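PDB 3O12: regulation of enolase protein 1, which functions in the galactose metabolic pathway via GAL83 and may control the level of the enolase ENO1. Local coordinates for residues V77-G91 with K199-L211. Numbering follows the deposited sequence. Where two conformers were deposited one is given.
Sequences VETGSAFTAQVRVQG and KVTFSEWSLTAPL. With SO4 (sulfate ion), chain B.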
ATOM      1  N   VAL A  77      -6.464  -4.605   7.646  1.00 12.35           N
ATOM      2  CA  VAL A  77      -6.476  -5.230   8.957  1.00 13.25           C
ATOM      3  C   VAL A  77      -6.575  -4.116   9.991  1.00 12.54           C
ATOM      4  O   VAL A  77      -5.816  -3.132   9.936  1.00 11.94           O
ATOM      5  CB  VAL A  77      -5.181  -6.035   9.187  1.00 13.47           C
ATOM      6  CG1 VAL A  77      -5.231  -6.754  10.535  1.00 15.28           C
ATOM      7  CG2 VAL A  77      -4.961  -7.038   8.041  1.00 14.31           C
ATOM      8  N   GLU A  78      -7.509  -4.240  10.924  1.00 12.25           N
ATOM      9  CA  GLU A  78      -7.745  -3.177  11.888  1.00 11.85           C
ATOM     10  C   GLU A  78      -6.746  -3.227  13.040  1.00 15.09           C
ATOM     11  O   GLU A  78      -6.436  -4.300  13.582  1.00 17.15           O
ATOM     12  CB  GLU A  78      -9.191  -3.228  12.395  1.00 13.61           C
ATOM     13  CG  GLU A  78      -9.586  -2.024  13.231  1.00 15.90           C
ATOM     14  CD  GLU A  78     -11.033  -2.037  13.675  1.00 24.06           C
ATOM     15  OE1 GLU A  78     -11.836  -2.833  13.138  1.00 21.83           O
ATOM     16  OE2 GLU A  78     -11.365  -1.240  14.577  1.00 26.33           O
ATOM     17  N   THR A  79      -6.237  -2.050  13.399  1.00 14.39           N
ATOM     18  CA  THR A  79      -5.205  -1.894  14.418  1.00 14.86           C
ATOM     19  C   THR A  79      -5.740  -1.093  15.582  1.00 17.34           C
ATOM     20  O   THR A  79      -6.855  -0.578  15.529  1.00 17.68           O
ATOM     21  CB  THR A  79      -4.009  -1.066  13.866  1.00 14.05           C
ATOM     22  OG1 THR A  79      -4.359   0.331  13.825  1.00 15.29           O
ATOM     23  CG2 THR A  79      -3.618  -1.523  12.474  1.00 14.61           C
ATOM     24  N   GLY A  80      -4.920  -0.967  16.624  1.00 14.85           N
ATOM     25  CA  GLY A  80      -5.153   0.005  17.674  1.00 17.38           C
ATOM     26  C   GLY A  80      -4.574   1.367  17.309  1.00 17.16           C
ATOM     27  O   GLY A  80      -4.443   1.706  16.129  1.00 17.21           O
ATOM     28  N   SER A  81      -4.197   2.145  18.319  1.00 17.38           N
ATOM     29  CA  SER A  81      -3.845   3.549  18.085  1.00 15.33           C
ATOM     30  C   SER A  81      -2.417   3.770  17.616  1.00 17.28           C
ATOM     31  O   SER A  81      -2.034   4.902  17.284  1.00 16.61           O
ATOM     32  CB  SER A  81      -4.113   4.382  19.337  1.00 19.03           C
ATOM     33  OG  SER A  81      -3.329   3.927  20.420  1.00 20.59           O
ATOM     34  N   ALA A  82      -1.632   2.703  17.603  1.00 15.03           N
ATOM     35  CA  ALA A  82      -0.261   2.732  17.107  1.00 16.01           C
ATOM     36  C   ALA A  82       0.096   1.332  16.643  1.00 14.47           C
ATOM     37  O   ALA A  82      -0.375   0.340  17.216  1.00 15.63           O
ATOM     38  CB  ALA A  82       0.681   3.168  18.200  1.00 17.76           C
ATOM     39  N   PHE A  83       0.926   1.230  15.612  1.00 12.93           N
ATOM     40  CA  PHE A  83       1.274  -0.080  15.081  1.00 12.76           C
ATOM     41  C   PHE A  83       2.516  -0.038  14.207  1.00 12.35           C
ATOM     42  O   PHE A  83       2.903   1.023  13.730  1.00 12.58           O
ATOM     43  CB  PHE A  83       0.108  -0.640  14.244  1.00 13.06           C
ATOM     44  CG  PHE A  83      -0.105   0.089  12.944  1.00 12.31           C
ATOM     45  CD1 PHE A  83       0.572  -0.288  11.797  1.00 13.77           C
ATOM     46  CD2 PHE A  83      -0.964   1.178  12.882  1.00 15.01           C
ATOM     47  CE1 PHE A  83       0.392   0.402  10.609  1.00 15.30           C
ATOM     48  CE2 PHE A  83      -1.160   1.869  11.701  1.00 13.80           C
ATOM     49  CZ  PHE A  83      -0.481   1.496  10.563  1.00 15.01           C
ATOM     50  N   THR A  84       3.116  -1.211  14.003  1.00 11.34           N
ATOM     51  CA  THR A  84       4.068  -1.452  12.928  1.00 12.18           C
ATOM     52  C   THR A  84       3.560  -2.643  12.117  1.00 12.41           C
ATOM     53  O   THR A  84       3.186  -3.685  12.682  1.00 13.52           O
ATOM     54  CB  THR A  84       5.477  -1.747  13.461  1.00 14.79           C
ATOM     55  OG1 THR A  84       5.992  -0.578  14.110  1.00 18.46           O
ATOM     56  CG2 THR A  84       6.406  -2.131  12.325  1.00 14.95           C
ATOM     57  N   ALA A  85       3.513  -2.482  10.802  1.00 12.23           N
ATOM     58  CA  ALA A  85       3.046  -3.512   9.890  1.00 12.18           C
ATOM     59  C   ALA A  85       4.110  -3.780   8.848  1.00 11.69           C
ATOM     60  O   ALA A  85       4.849  -2.867   8.443  1.00 13.22           O
ATOM     61  CB  ALA A  85       1.738  -3.073   9.213  1.00 14.19           C
ATOM     62  N   GLN A  86       4.195  -5.021   8.393  1.00 12.18           N
ATOM     63  CA  GLN A  86       5.179  -5.383   7.384  1.00 12.36           C
ATOM     64  C   GLN A  86       4.564  -6.406   6.430  1.00 10.19           C
ATOM     65  O   GLN A  86       3.732  -7.225   6.846  1.00 11.88           O
ATOM     66  CB  GLN A  86       6.404  -5.947   8.100  1.00 18.45           C
ATOM     67  CG  GLN A  86       7.566  -6.376   7.254  1.00 20.83           C
ATOM     68  CD  GLN A  86       8.745  -6.752   8.132  1.00 19.45           C
ATOM     69  OE1 GLN A  86       9.187  -5.961   8.969  1.00 19.80           O
ATOM     70  NE2 GLN A  86       9.251  -7.967   7.957  1.00 22.08           N
ATOM     71  N   VAL A  87       4.958  -6.373   5.160  1.00 11.90           N
ATOM     72  CA  VAL A  87       4.422  -7.298   4.161  1.00 11.28           C
ATOM     73  C   VAL A  87       5.392  -7.461   3.001  1.00 13.16           C
ATOM     74  O   VAL A  87       6.166  -6.544   2.690  1.00 12.45           O
ATOM     75  CB  VAL A  87       3.024  -6.826   3.652  1.00 12.10           C
ATOM     76  CG1 VAL A  87       3.144  -5.577   2.760  1.00 14.27           C
ATOM     77  CG2 VAL A  87       2.257  -7.949   2.956  1.00 14.12           C
ATOM     78  N   ARG A  88       5.363  -8.633   2.382  1.00 11.98           N
ATOM     79  CA  ARG A  88       6.119  -8.904   1.166  1.00 11.36           C
ATOM     80  C   ARG A  88       5.177  -8.776  -0.025  1.00 12.91           C
ATOM     81  O   ARG A  88       4.030  -9.244   0.019  1.00 14.06           O
ATOM     82  CB  ARG A  88       6.710 -10.310   1.224  1.00 12.71           C
ATOM     83  CG  ARG A  88       7.674 -10.637   0.089  1.00 12.06           C
ATOM     84  CD  ARG A  88       8.196 -12.053   0.238  1.00 15.72           C
ATOM     85  NE  ARG A  88       9.207 -12.360  -0.769  1.00 16.26           N
ATOM     86  CZ  ARG A  88       9.843 -13.525  -0.831  1.00 21.36           C
ATOM     87  NH1 ARG A  88       9.570 -14.478   0.050  1.00 24.11           N
ATOM     88  NH2 ARG A  88      10.755 -13.735  -1.770  1.00 24.79           N
ATOM     89  N   VAL A  89       5.665  -8.152  -1.090  1.00 13.56           N
ATOM     90  CA  VAL A  89       4.848  -7.825  -2.259  1.00 14.56           C
ATOM     91  C   VAL A  89       5.526  -8.384  -3.496  1.00 16.17           C
ATOM     92  O   VAL A  89       6.661  -8.022  -3.805  1.00 16.24           O
ATOM     93  CB  VAL A  89       4.701  -6.295  -2.440  1.00 13.45           C
ATOM     94  CG1 VAL A  89       3.740  -5.977  -3.582  1.00 16.65           C
ATOM     95  CG2 VAL A  89       4.218  -5.650  -1.158  1.00 13.63           C
ATOM     96  N   GLN A  90       4.836  -9.282  -4.190  1.00 17.06           N
ATOM     97  CA  GLN A  90       5.362  -9.885  -5.408  1.00 17.89           C
ATOM     98  C   GLN A  90       4.384  -9.658  -6.553  1.00 19.85           C
ATOM     99  O   GLN A  90       3.436 -10.414  -6.733  1.00 20.60           O
ATOM    100  CB  GLN A  90       5.629 -11.376  -5.192  1.00 20.83           C
ATOM    101  CG  GLN A  90       6.725 -11.626  -4.171  1.00 18.42           C
ATOM    102  CD  GLN A  90       6.931 -13.091  -3.869  1.00 22.73           C
ATOM    103  OE1 GLN A  90       7.941 -13.687  -4.269  1.00 33.09           O
ATOM    104  NE2 GLN A  90       5.971 -13.693  -3.187  1.00 20.92           N
ATOM    105  N   GLY A  91       4.626  -8.611  -7.324  1.00 21.74           N
ATOM    106  CA  GLY A  91       3.723  -8.230  -8.391  1.00 21.12           C
ATOM    107  C   GLY A  91       4.328  -8.433  -9.760  1.00 27.80           C
ATOM    108  O   GLY A  91       5.551  -8.472  -9.917  1.00 29.57           O
ATOM    109  N   LYS A 199      -1.347  -9.024 -11.650  1.00 19.41           N
ATOM    110  CA  LYS A 199      -1.311 -10.113 -10.682  0.54 17.88           C
ATOM    111  C   LYS A 199      -0.305  -9.812  -9.579  1.00 18.50           C
ATOM    112  O   LYS A 199       0.840  -9.460  -9.854  1.00 20.23           O
ATOM    113  CB  LYS A 199      -0.952 -11.434 -11.365  0.54 21.91           C
ATOM    114  CG  LYS A 199      -1.864 -11.815 -12.515  0.54 23.36           C
ATOM    115  CD  LYS A 199      -1.350 -13.069 -13.214  0.54 32.06           C
ATOM    116  CE  LYS A 199      -2.090 -13.338 -14.516  0.54 40.80           C
ATOM    117  NZ  LYS A 199      -3.501 -13.736 -14.282  0.54 46.12           N
ATOM    118  N   VAL A 200      -0.742  -9.944  -8.329  1.00 19.19           N
ATOM    119  CA  VAL A 200       0.110  -9.667  -7.176  1.00 18.45           C
ATOM    120  C   VAL A 200      -0.122 -10.686  -6.061  1.00 16.31           C
ATOM    121  O   VAL A 200      -1.270 -11.011  -5.737  1.00 17.40           O
ATOM    122  CB  VAL A 200      -0.170  -8.263  -6.582  1.00 19.48           C
ATOM    123  CG1 VAL A 200       0.935  -7.876  -5.603  1.00 18.34           C
ATOM    124  CG2 VAL A 200      -0.303  -7.221  -7.680  1.00 25.36           C
ATOM    125  N   THR A 201       0.962 -11.182  -5.473  1.00 16.31           N
ATOM    126  CA  THR A 201       0.876 -11.996  -4.267  1.00 16.66           C
ATOM    127  C   THR A 201       1.443 -11.255  -3.060  1.00 15.93           C
ATOM    128  O   THR A 201       2.545 -10.708  -3.112  1.00 16.67           O
ATOM    129  CB  THR A 201       1.613 -13.335  -4.442  1.00 17.62           C
ATOM    130  OG1 THR A 201       0.944 -14.103  -5.451  1.00 19.79           O
ATOM    131  CG2 THR A 201       1.621 -14.121  -3.145  1.00 17.76           C
ATOM    132  N   PHE A 202       0.670 -11.240  -1.979  1.00 13.89           N
ATOM    133  CA  PHE A 202       1.102 -10.671  -0.716  1.00 13.18           C
ATOM    134  C   PHE A 202       1.322 -11.782   0.293  1.00 14.80           C
ATOM    135  O   PHE A 202       0.531 -12.720   0.366  1.00 15.23           O
ATOM    136  CB  PHE A 202       0.044  -9.711  -0.172  1.00 12.86           C
ATOM    137  CG  PHE A 202      -0.259  -8.551  -1.084  1.00 11.68           C
ATOM    138  CD1 PHE A 202       0.457  -7.360  -0.987  1.00 12.60           C
ATOM    139  CD2 PHE A 202      -1.256  -8.650  -2.046  1.00 12.62           C
ATOM    140  CE1 PHE A 202       0.176  -6.290  -1.840  1.00 12.06           C
ATOM    141  CE2 PHE A 202      -1.544  -7.583  -2.894  1.00 13.51           C
ATOM    142  CZ  PHE A 202      -0.826  -6.406  -2.796  1.00 14.10           C
ATOM    143  N   SER A 203       2.392 -11.675   1.074  1.00 12.53           N
ATOM    144  CA  SER A 203       2.727 -12.709   2.043  1.00 12.02           C
ATOM    145  C   SER A 203       3.587 -12.138   3.156  1.00 13.63           C
ATOM    146  O   SER A 203       3.890 -10.944   3.158  1.00 12.99           O
ATOM    147  CB  SER A 203       3.450 -13.873   1.356  1.00 15.57           C
ATOM    148  OG  SER A 203       4.717 -13.453   0.843  1.00 16.90           O
ATOM    149  N   GLU A 204       3.990 -12.974   4.103  1.00 13.77           N
ATOM    150  CA  GLU A 204       4.879 -12.536   5.186  1.00 11.16           C
ATOM    151  C   GLU A 204       4.349 -11.314   5.919  1.00 12.05           C
ATOM    152  O   GLU A 204       5.082 -10.378   6.228  1.00 12.67           O
ATOM    153  CB  GLU A 204       6.309 -12.320   4.673  1.00 12.15           C
ATOM    154  CG  GLU A 204       6.845 -13.583   3.993  1.00 14.81           C
ATOM    155  CD  GLU A 204       8.323 -13.540   3.686  1.00 19.02           C
ATOM    156  OE1 GLU A 204       9.032 -12.649   4.200  1.00 17.96           O
ATOM    157  OE2 GLU A 204       8.762 -14.439   2.940  1.00 20.56           O
ATOM    158  N   TRP A 205       3.059 -11.348   6.213  1.00 12.61           N
ATOM    159  CA  TRP A 205       2.394 -10.302   6.968  1.00 11.00           C
ATOM    160  C   TRP A 205       2.736 -10.334   8.443  1.00 13.13           C
ATOM    161  O   TRP A 205       2.784 -11.404   9.067  1.00 14.76           O
ATOM    162  CB  TRP A 205       0.879 -10.498   6.852  1.00 12.56           C
ATOM    163  CG  TRP A 205       0.077  -9.512   7.653  1.00 13.39           C
ATOM    164  CD1 TRP A 205      -0.629  -9.757   8.794  1.00 13.78           C
ATOM    165  CD2 TRP A 205      -0.083  -8.120   7.367  1.00 13.54           C
ATOM    166  NE1 TRP A 205      -1.235  -8.599   9.231  1.00 14.35           N
ATOM    167  CE2 TRP A 205      -0.913  -7.583   8.371  1.00 13.70           C
ATOM    168  CE3 TRP A 205       0.396  -7.276   6.355  1.00 14.14           C
ATOM    169  CZ2 TRP A 205      -1.282  -6.236   8.396  1.00 14.98           C
ATOM    170  CZ3 TRP A 205       0.025  -5.938   6.385  1.00 15.69           C
ATOM    171  CH2 TRP A 205      -0.800  -5.439   7.399  1.00 14.87           C
ATOM    172  N   SER A 206       2.925  -9.155   9.017  1.00 14.07           N
ATOM    173  CA  SER A 206       3.106  -9.022  10.457  0.50 14.48           C
ATOM    174  C   SER A 206       2.499  -7.701  10.913  1.00 13.53           C
ATOM    175  O   SER A 206       2.734  -6.669  10.276  1.00 15.15           O
ATOM    176  CB  SER A 206       4.595  -9.066  10.810  0.50 18.72           C
ATOM    177  OG  SER A 206       4.790  -9.089  12.216  0.50 25.23           O
ATOM    178  N   LEU A 207       1.744  -7.719  12.002  1.00 14.06           N
ATOM    179  CA  LEU A 207       1.164  -6.514  12.574  1.00 12.60           C
ATOM    180  C   LEU A 207       1.323  -6.559  14.081  1.00 15.26           C
ATOM    181  O   LEU A 207       0.862  -7.513  14.731  1.00 17.36           O
ATOM    182  CB  LEU A 207      -0.313  -6.394  12.200  1.00 14.08           C
ATOM    183  CG  LEU A 207      -1.113  -5.286  12.887  1.00 14.99           C
ATOM    184  CD1 LEU A 207      -0.568  -3.924  12.495  1.00 16.28           C
ATOM    185  CD2 LEU A 207      -2.594  -5.385  12.540  1.00 21.09           C
ATOM    186  N   THR A 208       1.969  -5.545  14.642  1.00 15.67           N
ATOM    187  CA  THR A 208       2.281  -5.514  16.069  1.00 18.69           C
ATOM    188  C   THR A 208       2.268  -4.084  16.590  1.00 19.24           C
ATOM    189  O   THR A 208       2.114  -3.138  15.818  1.00 16.13           O
ATOM    190  CB  THR A 208       3.680  -6.094  16.342  1.00 22.00           C
ATOM    191  OG1 THR A 208       4.672  -5.264  15.731  1.00 26.34           O
ATOM    192  CG2 THR A 208       3.800  -7.511  15.794  1.00 31.39           C
ATOM    193  N   ALA A 209       2.420  -3.912  17.899  1.00 21.96           N
ATOM    194  CA  ALA A 209       2.659  -2.580  18.439  1.00 20.80           C
ATOM    195  C   ALA A 209       4.057  -2.142  18.017  1.00 24.16           C
ATOM    196  O   ALA A 209       4.910  -2.974  17.730  1.00 24.59           O
ATOM    197  CB  ALA A 209       2.536  -2.590  19.954  1.00 24.08           C
ATOM    198  N   PRO A 210       4.301  -0.830  17.956  1.00 18.93           N
ATOM    199  CA  PRO A 210       5.653  -0.378  17.595  1.00 20.23           C
ATOM    200  C   PRO A 210       6.675  -0.754  18.672  1.00 22.94           C
ATOM    201  O   PRO A 210       6.299  -0.960  19.826  1.00 27.52           O
ATOM    202  CB  PRO A 210       5.511   1.148  17.560  1.00 20.94           C
ATOM    203  CG  PRO A 210       4.041   1.418  17.419  1.00 23.79           C
ATOM    204  CD  PRO A 210       3.364   0.288  18.152  1.00 20.67           C
ATOM    205  N   LEU A 211       7.953  -0.822  18.305  1.00 22.90           N
ATOM    206  CA  LEU A 211       9.002  -1.039  19.295  1.00 25.29           C
ATOM    207  C   LEU A 211       9.038   0.117  20.290  1.00 32.00           C
ATOM    208  O   LEU A 211       8.620   1.235  19.977  1.00 33.57           O
ATOM    209  CB  LEU A 211      10.365  -1.177  18.617  1.00 30.36           C
ATOM    210  CG  LEU A 211      10.577  -2.399  17.729  1.00 29.57           C
ATOM    211  CD1 LEU A 211      11.951  -2.318  17.064  1.00 27.57           C
ATOM    212  CD2 LEU A 211      10.423  -3.690  18.532  1.00 28.59           C
TER
HETATM  213  S   SO4 B 201      11.574 -17.289  -1.362  0.82 55.82           S
HETATM  214  O1  SO4 B 201      12.553 -16.206  -1.324  0.82 49.26           O
HETATM  215  O2  SO4 B 201      12.280 -18.566  -1.437  0.82 64.69           O
HETATM  216  O3  SO4 B 201      10.756 -17.257  -0.152  0.82 53.22           O
HETATM  217  O4  SO4 B 201      10.713 -17.141  -2.534  0.82 51.42           O
HETATM  218  O   HOH W   1       8.505  -0.174  15.434  1.00 29.77           O
HETATM  219  O   HOH W   2       5.360  -5.873  12.319  1.00 31.37           O
HETATM  220  O   HOH W   3       7.611 -10.236   7.451  1.00 31.67           O
HETATM  221  O   HOH W   4       4.565 -12.086  -1.500  1.00 17.49           O
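From Thr-84 facing Thr-208 to Gln-90 facing Thr-201, strands 83-91 and 199-208 run antiparallel, joined by eight backbone hydrogen bonds, and a beta bulge shifts the register by one where Glu-204 and Trp-205 lie across from Val-87. At the bulge Glu-204 adopts a left-handed backbone conformation, while water 3 bridges its O to Gln-86 NE2; OE1 of the same amide is hydrogen-bonded to Arg-151. The Glu-204 carboxylate crosses the extended side chain of Arg-88: OE2 accepts from Arg-88 NH1 at 3.0 Å in a salt bridge, met from above the carboxylate plane, with the two flat groups turned 67° apart. A sulfate, probably from the crystallisation liquor, takes straighter bonds at the guanidinium edge from NH1 and NH2, and Asp-147 and Lys-167 pair with Arg-88 and Glu-204 respectively. Nearby, water 4 links Gln-90 NE2, Thr-201 O and Ser-203 OG. On the other face, the Trp-205 ring, swung back by CG anti to the backbone N (chi1 177°), meets Val-87 CB at its edge, 3.8 Å from CE3, and reaches Ala-85 CB with CH2. Leu-207 divides its methyls: CD1 lies 3.8 Å from Phe-83 CB, and CD2 packs 3.6 Å from Val-77 CG1 on strand 68-78. Farther along, Phe-202 CE1 lies 4.0 Å from Val-89 CG1. Val-77 against Leu-207 and Trp-205, Phe-83 on Val-186 and Phe-202 on Pro-188 pack between the two antiparallel sheets, consistent with a beta sandwich in this DUF1349 protein.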